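Local coordinates for hypothetical protein aq_1447 (Aquifex aeolicus, PDB 1YVU) that uses short single-stranded DNA guides to bind complementary target RNA and cleaves it with a metal-dependent PIWI domain of RNase H fold, at residues A[495-500]-A[519-524]; A[564-569]-A[589-594]. One frame throughout, in Å; residues are numbered along the deposited sequence.

Interaction 1: residues A[495-500]-A[519-524]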
ATOM      1  N   VAL A 495     -14.774  23.252  -2.984  1.00 27.33           N
ATOM      2  CA  VAL A 495     -14.075  22.484  -3.984  1.00 22.44           C
ATOM      3  C   VAL A 495     -15.212  22.005  -4.846  1.00 22.76           C
ATOM      4  O   VAL A 495     -16.212  21.550  -4.313  1.00 23.03           O
ATOM      5  CB  VAL A 495     -13.407  21.269  -3.335  1.00 26.36           C
ATOM      6  CG1 VAL A 495     -12.941  20.259  -4.399  1.00 25.15           C
ATOM      7  CG2 VAL A 495     -12.270  21.708  -2.413  1.00 25.67           C
ATOM      8  N   ASP A 496     -15.045  22.030  -6.164  1.00 23.29           N
ATOM      9  CA  ASP A 496     -16.116  21.613  -7.054  1.00 22.76           C
ATOM     10  C   ASP A 496     -16.217  20.102  -7.373  1.00 27.45           C
ATOM     11  O   ASP A 496     -17.300  19.642  -7.763  1.00 27.60           O
ATOM     12  CB  ASP A 496     -16.146  22.506  -8.307  1.00 20.73           C
ATOM     13  CG  ASP A 496     -16.320  24.013  -7.974  1.00 25.37           C
ATOM     14  OD1 ASP A 496     -16.453  24.401  -6.792  1.00 33.24           O
ATOM     15  OD2 ASP A 496     -16.307  24.848  -8.901  1.00 30.68           O
ATOM     16  N   ALA A 497     -15.122  19.339  -7.202  1.00 24.26           N
ATOM     17  CA  ALA A 497     -15.087  17.860  -7.420  1.00 20.82           C
ATOM     18  C   ALA A 497     -13.848  17.181  -6.843  1.00 20.07           C
ATOM     19  O   ALA A 497     -12.737  17.722  -6.889  1.00 21.18           O
ATOM     20  CB  ALA A 497     -15.242  17.469  -8.886  1.00 15.12           C
ATOM     21  N   PHE A 498     -14.067  15.990  -6.286  1.00 20.40           N
ATOM     22  CA  PHE A 498     -13.015  15.173  -5.666  1.00 18.96           C
ATOM     23  C   PHE A 498     -12.789  13.967  -6.551  1.00 21.92           C
ATOM     24  O   PHE A 498     -13.657  13.095  -6.655  1.00 27.98           O
ATOM     25  CB  PHE A 498     -13.442  14.719  -4.263  1.00 16.99           C
ATOM     26  CG  PHE A 498     -13.629  15.848  -3.301  1.00 17.86           C
ATOM     27  CD1 PHE A 498     -14.825  16.575  -3.269  1.00 20.76           C
ATOM     28  CD2 PHE A 498     -12.593  16.246  -2.459  1.00 23.26           C
ATOM     29  CE1 PHE A 498     -14.979  17.694  -2.409  1.00 21.24           C
ATOM     30  CE2 PHE A 498     -12.736  17.358  -1.597  1.00 16.02           C
ATOM     31  CZ  PHE A 498     -13.930  18.079  -1.575  1.00 14.30           C
ATOM     32  N   VAL A 499     -11.679  13.954  -7.274  1.00 12.09           N
ATOM     33  CA  VAL A 499     -11.426  12.829  -8.142  1.00  9.27           C
ATOM     34  C   VAL A 499     -10.350  11.926  -7.562  1.00 11.21           C
ATOM     35  O   VAL A 499      -9.292  12.390  -7.167  1.00  9.23           O
ATOM     36  CB  VAL A 499     -11.216  13.260  -9.639  1.00  5.33           C
ATOM     37  CG1 VAL A 499     -11.590  14.701  -9.828  1.00  2.99           C
ATOM     38  CG2 VAL A 499      -9.833  13.033 -10.135  1.00  4.64           C
ATOM     39  N   GLY A 500     -10.663  10.640  -7.435  1.00 14.94           N
ATOM     40  CA  GLY A 500      -9.684   9.708  -6.903  1.00 12.69           C
ATOM     41  C   GLY A 500      -9.227   8.727  -7.957  1.00 10.93           C
ATOM     42  O   GLY A 500     -10.076   8.139  -8.630  1.00  6.26           O
ATOM     43  N   THR A 519     -11.023   5.745 -12.000  1.00 17.72           N
ATOM     44  CA  THR A 519     -11.372   7.096 -11.545  1.00 17.82           C
ATOM     45  C   THR A 519     -12.754   7.147 -10.892  1.00 15.96           C
ATOM     46  O   THR A 519     -13.688   6.425 -11.294  1.00 15.06           O
ATOM     47  CB  THR A 519     -11.246   8.109 -12.718  1.00 15.01           C
ATOM     48  OG1 THR A 519      -9.904   8.040 -13.234  1.00 11.46           O
ATOM     49  CG2 THR A 519     -11.534   9.550 -12.278  1.00 13.10           C
ATOM     50  N   LYS A 520     -12.828   7.950  -9.828  1.00 16.67           N
ATOM     51  CA  LYS A 520     -14.037   8.158  -9.040  1.00  9.25           C
ATOM     52  C   LYS A 520     -14.223   9.652  -8.823  1.00  5.91           C
ATOM     53  O   LYS A 520     -13.452  10.302  -8.110  1.00  4.80           O
ATOM     54  CB  LYS A 520     -13.894   7.465  -7.690  1.00  5.59           C
ATOM     55  CG  LYS A 520     -14.621   6.183  -7.557  1.00  2.00           C
ATOM     56  CD  LYS A 520     -14.405   5.589  -6.191  1.00  3.92           C
ATOM     57  CE  LYS A 520     -13.101   4.803  -6.110  1.00 10.37           C
ATOM     58  NZ  LYS A 520     -13.254   3.441  -5.441  1.00 10.38           N
ATOM     59  N   ILE A 521     -15.222  10.200  -9.491  1.00  6.62           N
ATOM     60  CA  ILE A 521     -15.537  11.623  -9.374  1.00 12.97           C
ATOM     61  C   ILE A 521     -16.661  11.828  -8.349  1.00 13.30           C
ATOM     62  O   ILE A 521     -17.730  11.204  -8.462  1.00  6.43           O
ATOM     63  CB  ILE A 521     -15.945  12.212 -10.749  1.00 12.22           C
ATOM     64  CG1 ILE A 521     -14.836  11.919 -11.754  1.00  7.86           C
ATOM     65  CG2 ILE A 521     -16.150  13.717 -10.640  1.00  8.81           C
ATOM     66  CD1 ILE A 521     -15.252  11.986 -13.122  1.00  2.00           C
ATOM     67  N   PHE A 522     -16.391  12.710  -7.374  1.00 12.04           N
ATOM     68  CA  PHE A 522     -17.331  13.048  -6.297  1.00 20.22           C
ATOM     69  C   PHE A 522     -17.817  14.514  -6.270  1.00 23.98           C
ATOM     70  O   PHE A 522     -17.263  15.385  -6.957  1.00 23.84           O
ATOM     71  CB  PHE A 522     -16.730  12.684  -4.936  1.00 18.93           C
ATOM     72  CG  PHE A 522     -16.717  11.205  -4.644  1.00 18.59           C
ATOM     73  CD1 PHE A 522     -15.643  10.382  -5.071  1.00 16.87           C
ATOM     74  CD2 PHE A 522     -17.764  10.628  -3.892  1.00 20.69           C
ATOM     75  CE1 PHE A 522     -15.613   8.991  -4.744  1.00 18.89           C
ATOM     76  CE2 PHE A 522     -17.766   9.235  -3.547  1.00 25.01           C
ATOM     77  CZ  PHE A 522     -16.670   8.408  -3.978  1.00 17.36           C
ATOM     78  N   ASN A 523     -18.874  14.732  -5.470  1.00 32.57           N
ATOM     79  CA  ASN A 523     -19.599  16.006  -5.219  1.00 32.50           C
ATOM     80  C   ASN A 523     -18.993  16.724  -4.024  1.00 29.66           C
ATOM     81  O   ASN A 523     -18.279  16.113  -3.242  1.00 28.49           O
ATOM     82  CB  ASN A 523     -21.048  15.669  -4.809  1.00 33.52           C
ATOM     83  CG  ASN A 523     -22.080  16.525  -5.503  1.00 45.71           C
ATOM     84  OD1 ASN A 523     -21.899  17.731  -5.667  1.00 57.37           O
ATOM     85  ND2 ASN A 523     -23.186  15.908  -5.906  1.00 49.35           N
ATOM     86  N   SER A 524     -19.381  17.987  -3.816  1.00 35.32           N
ATOM     87  CA  SER A 524     -18.923  18.795  -2.663  1.00 33.36           C
ATOM     88  C   SER A 524     -19.674  18.341  -1.412  1.00 33.83           C
ATOM     89  O   SER A 524     -19.394  18.789  -0.297  1.00 35.96           O
ATOM     90  CB  SER A 524     -19.205  20.275  -2.898  1.00 28.55           C
ATOM     91  OG  SER A 524     -20.595  20.485  -3.079  1.00 25.30           O
TER
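The ring of F498 meets the CA of S524 at its edge, CE1 coming to 4.1 Å from that atom, while the carbonyl oxygen of N523 approaches CD1 obliquely. One face of the same ring carries CG1 of V495, set off toward the rim. The F522 ring is met differently: the carbonyl oxygen of F498 lies in its plane, at the edge, with CD1 of F522 3.7 Å from that O. The two phenylalanines touch each other through their first carbons, F498 CB to F522 CB at 3.9 Å, and not through their rings. In both, CG is anti to the carbonyl carbon (chi1 -64° and -74°); because the chains run antiparallel, equal torsions send the rings in opposite directions, F498 toward S524 and F522 toward K520. Beneath them run the backbone bonds of a β hairpin, less even at this pair. F522 N donates to F498 O at 2.9 Å, whereas the return bond from F498 N to F522 O is weak at 3.3 Å. G500 and K520 exchange a firmer pair, G500 N to K520 O at 2.9 Å and K520 N to G500 O at 3.0 Å. On the face away from the phenylalanines, V499 and I521 form a non-hydrogen-bonded pair, V499 CB lying 4.4 Å from I521 CG1. The K520 chain bends away, its NZ bonding to the carbonyl oxygen of H680 and making a cation-pi contact with W705. This hairpin opens the RNase H fold of the PIWI domain, and strand 497-505 goes on to D502, which binds the calcium ion. T519 and I521 pack on helix 542-557, V495 and F498 reach Q658 of helix 652-661, and strands 565-570 and 528-536 flank the pair.

Interaction 2: residues A[564-569]-A[589-594]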
ATOM      1  N   SER A 564     -13.220  25.757 -12.158  1.00 32.25           N
ATOM      2  CA  SER A 564     -13.786  24.993 -11.061  1.00 29.87           C
ATOM      3  C   SER A 564     -12.616  24.294 -10.336  1.00 24.92           C
ATOM      4  O   SER A 564     -11.640  23.882 -10.982  1.00 24.91           O
ATOM      5  CB  SER A 564     -14.871  24.037 -11.582  1.00 21.11           C
ATOM      6  OG  SER A 564     -14.392  23.216 -12.610  1.00 20.42           O
ATOM      7  N   LYS A 565     -12.678  24.268  -8.998  1.00 22.77           N
ATOM      8  CA  LYS A 565     -11.622  23.676  -8.158  1.00 18.65           C
ATOM      9  C   LYS A 565     -11.704  22.173  -8.112  1.00 21.93           C
ATOM     10  O   LYS A 565     -12.756  21.609  -7.807  1.00 19.93           O
ATOM     11  CB  LYS A 565     -11.659  24.247  -6.741  1.00 18.49           C
ATOM     12  CG  LYS A 565     -10.605  23.719  -5.801  1.00  9.49           C
ATOM     13  CD  LYS A 565      -9.231  24.284  -6.059  1.00 24.48           C
ATOM     14  CE  LYS A 565      -9.044  25.662  -5.477  1.00 29.42           C
ATOM     15  NZ  LYS A 565      -9.482  25.718  -4.047  1.00 42.55           N
ATOM     16  N   ILE A 566     -10.597  21.528  -8.475  1.00 24.36           N
ATOM     17  CA  ILE A 566     -10.553  20.082  -8.499  1.00 21.67           C
ATOM     18  C   ILE A 566      -9.470  19.443  -7.631  1.00 24.34           C
ATOM     19  O   ILE A 566      -8.276  19.672  -7.804  1.00 19.82           O
ATOM     20  CB  ILE A 566     -10.555  19.577  -9.962  1.00 27.10           C
ATOM     21  CG1 ILE A 566     -11.964  19.780 -10.552  1.00 34.62           C
ATOM     22  CG2 ILE A 566     -10.232  18.108 -10.036  1.00 26.00           C
ATOM     23  CD1 ILE A 566     -12.126  19.577 -12.031  1.00 43.86           C
ATOM     24  N   VAL A 567      -9.926  18.643  -6.675  1.00 24.59           N
ATOM     25  CA  VAL A 567      -9.040  17.926  -5.774  1.00 24.25           C
ATOM     26  C   VAL A 567      -8.876  16.497  -6.261  1.00 21.73           C
ATOM     27  O   VAL A 567      -9.863  15.781  -6.433  1.00 28.45           O
ATOM     28  CB  VAL A 567      -9.567  17.926  -4.340  1.00 21.21           C
ATOM     29  CG1 VAL A 567      -8.629  17.159  -3.434  1.00 23.47           C
ATOM     30  CG2 VAL A 567      -9.697  19.351  -3.843  1.00 20.94           C
ATOM     31  N   VAL A 568      -7.623  16.103  -6.483  1.00 21.64           N
ATOM     32  CA  VAL A 568      -7.315  14.772  -6.953  1.00 19.37           C
ATOM     33  C   VAL A 568      -6.619  14.024  -5.863  1.00 19.83           C
ATOM     34  O   VAL A 568      -5.721  14.554  -5.230  1.00 22.22           O
ATOM     35  CB  VAL A 568      -6.404  14.774  -8.216  1.00 23.07           C
ATOM     36  CG1 VAL A 568      -6.073  13.330  -8.682  1.00 13.26           C
ATOM     37  CG2 VAL A 568      -7.068  15.555  -9.344  1.00 21.85           C
ATOM     38  N   HIS A 569      -7.069  12.799  -5.616  1.00 18.39           N
ATOM     39  CA  HIS A 569      -6.458  11.924  -4.617  1.00 15.57           C
ATOM     40  C   HIS A 569      -5.893  10.793  -5.410  1.00 15.92           C
ATOM     41  O   HIS A 569      -6.595  10.190  -6.245  1.00 16.78           O
ATOM     42  CB  HIS A 569      -7.480  11.353  -3.646  1.00 16.36           C
ATOM     43  CG  HIS A 569      -8.122  12.366  -2.747  1.00 17.86           C
ATOM     44  ND1 HIS A 569      -9.058  12.012  -1.795  1.00 14.57           N
ATOM     45  CD2 HIS A 569      -7.964  13.705  -2.642  1.00 19.96           C
ATOM     46  CE1 HIS A 569      -9.445  13.095  -1.147  1.00 13.82           C
ATOM     47  NE2 HIS A 569      -8.799  14.137  -1.638  1.00 13.61           N
ATOM     48  N   TYR A 589      -7.970  22.817 -19.795  1.00 31.01           N
ATOM     49  CA  TYR A 589      -9.415  22.918 -19.521  1.00 31.72           C
ATOM     50  C   TYR A 589      -9.755  24.061 -18.586  1.00 32.67           C
ATOM     51  O   TYR A 589     -10.933  24.268 -18.243  1.00 32.40           O
ATOM     52  CB  TYR A 589      -9.951  21.636 -18.901  1.00 35.01           C
ATOM     53  CG  TYR A 589     -10.020  20.447 -19.811  1.00 32.05           C
ATOM     54  CD1 TYR A 589      -8.870  19.698 -20.084  1.00 33.38           C
ATOM     55  CD2 TYR A 589     -11.240  20.023 -20.372  1.00 27.35           C
ATOM     56  CE1 TYR A 589      -8.919  18.538 -20.900  1.00 33.59           C
ATOM     57  CE2 TYR A 589     -11.302  18.854 -21.187  1.00 31.71           C
ATOM     58  CZ  TYR A 589     -10.131  18.119 -21.441  1.00 30.47           C
ATOM     59  OH  TYR A 589     -10.137  16.970 -22.201  1.00 35.29           O
ATOM     60  N   GLY A 590      -8.705  24.736 -18.124  1.00 30.95           N
ATOM     61  CA  GLY A 590      -8.828  25.874 -17.234  1.00 31.76           C
ATOM     62  C   GLY A 590      -9.353  25.542 -15.856  1.00 34.31           C
ATOM     63  O   GLY A 590     -10.238  26.240 -15.383  1.00 38.61           O
ATOM     64  N   TYR A 591      -8.858  24.459 -15.247  1.00 34.48           N
ATOM     65  CA  TYR A 591      -9.273  24.043 -13.885  1.00 33.50           C
ATOM     66  C   TYR A 591      -8.235  24.416 -12.794  1.00 26.92           C
ATOM     67  O   TYR A 591      -7.031  24.504 -13.084  1.00 24.06           O
ATOM     68  CB  TYR A 591      -9.511  22.507 -13.797  1.00 25.09           C
ATOM     69  CG  TYR A 591     -10.634  21.915 -14.631  1.00 18.08           C
ATOM     70  CD1 TYR A 591     -11.845  22.619 -14.845  1.00 22.81           C
ATOM     71  CD2 TYR A 591     -10.478  20.640 -15.236  1.00 21.30           C
ATOM     72  CE1 TYR A 591     -12.881  22.074 -15.660  1.00 27.31           C
ATOM     73  CE2 TYR A 591     -11.510  20.066 -16.062  1.00 24.52           C
ATOM     74  CZ  TYR A 591     -12.708  20.797 -16.270  1.00 25.89           C
ATOM     75  OH  TYR A 591     -13.696  20.305 -17.112  1.00 27.99           O
ATOM     76  N   SER A 592      -8.713  24.650 -11.563  1.00 30.06           N
ATOM     77  CA  SER A 592      -7.830  24.926 -10.417  1.00 29.46           C
ATOM     78  C   SER A 592      -7.577  23.547  -9.739  1.00 27.94           C
ATOM     79  O   SER A 592      -8.456  22.960  -9.092  1.00 20.61           O
ATOM     80  CB  SER A 592      -8.436  25.967  -9.451  1.00 25.43           C
ATOM     81  OG  SER A 592      -7.522  26.327  -8.418  1.00 15.35           O
ATOM     82  N   LEU A 593      -6.385  23.014  -9.999  1.00 26.15           N
ATOM     83  CA  LEU A 593      -5.951  21.729  -9.502  1.00 22.85           C
ATOM     84  C   LEU A 593      -5.264  21.678  -8.158  1.00 27.96           C
ATOM     85  O   LEU A 593      -4.477  22.563  -7.803  1.00 34.58           O
ATOM     86  CB  LEU A 593      -5.020  21.090 -10.505  1.00 24.56           C
ATOM     87  CG  LEU A 593      -5.543  19.900 -11.308  1.00 31.63           C
ATOM     88  CD1 LEU A 593      -6.714  20.268 -12.191  1.00 24.68           C
ATOM     89  CD2 LEU A 593      -4.405  19.424 -12.166  1.00 25.16           C
ATOM     90  N   GLU A 594      -5.590  20.609  -7.427  1.00 28.73           N
ATOM     91  CA  GLU A 594      -5.039  20.265  -6.120  1.00 24.18           C
ATOM     92  C   GLU A 594      -4.720  18.778  -6.257  1.00 22.72           C
ATOM     93  O   GLU A 594      -5.616  17.964  -6.529  1.00 18.47           O
ATOM     94  CB  GLU A 594      -6.060  20.426  -4.994  1.00 21.71           C
ATOM     95  CG  GLU A 594      -6.759  21.763  -4.865  1.00 27.07           C
ATOM     96  CD  GLU A 594      -5.946  22.856  -4.174  1.00 38.50           C
ATOM     97  OE1 GLU A 594      -5.235  22.574  -3.175  1.00 31.39           O
ATOM     98  OE2 GLU A 594      -6.074  24.027  -4.609  1.00 35.55           O
TER
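I566 lays its CD1 over one face of the Y591 ring, 3.9 Å from the centroid and 17° off the normal, a CH-pi contact. CB of Y589 lies against the opposite face, so the ring is held between a residue of its own segment and one across the contact. S564 comes obliquely, its OG 3.4 Å from Y591 CD1. In the adjoining row, K565 extends CG anti to its backbone N (chi1 -179°), then curls at each later torsion, bringing CE to 3.4 Å from S592 OG and NZ to a long salt-bridge distance of 3.8 Å from E594 OE2. Replacing K565 by an alanine would probably uncover S592 and leave the E594 carboxylate without this nearby positive charge. The strands run parallel, and their backbone bonds alternate in direction; I566 N, for example, donates to S592 O with an almost straight N-H. Such parallel pairing belongs to the β-α-β crossover of the RNase H fold, in which helix 576-589 connects strands 565-570 and 592-599. G590, with positive phi, is the C-prime residue of the Schellman motif that ends this helix and turns the chain toward Y591. A second shell fixes the polar ends. Backbone amides of E649 and L650 each grip one oxygen of the E594 carboxylate. The Y591 hydroxyl bonds to F560 O and S564 OG to K561 O, while L555 and F552 of helix 542-557 pack on I566 and L593.

Interactions 1 and 2 are mostly buried and meet at their shared border, since strands 497-505 and 565-570 are neighbours: V499 N lies 2.7 Å from V567 O, and V495 and V567 pack together. Their centres are about 9 Å apart. Helix 542-557 backs both, receiving I521 from one and I566 from the other. The topology differs, a hairpin with a short connection in interaction 1 and a parallel pair joined through a helix in interaction 2. So does the chemistry: across 495-500 and 519-524 the contacts between side chains are apolar, and the rings also meet backbone carbonyl oxygens, whereas 564-569 and 589-594 add a long salt bridge between partly exposed K565 and buried E594. D496 marks the exposed end of interaction 1.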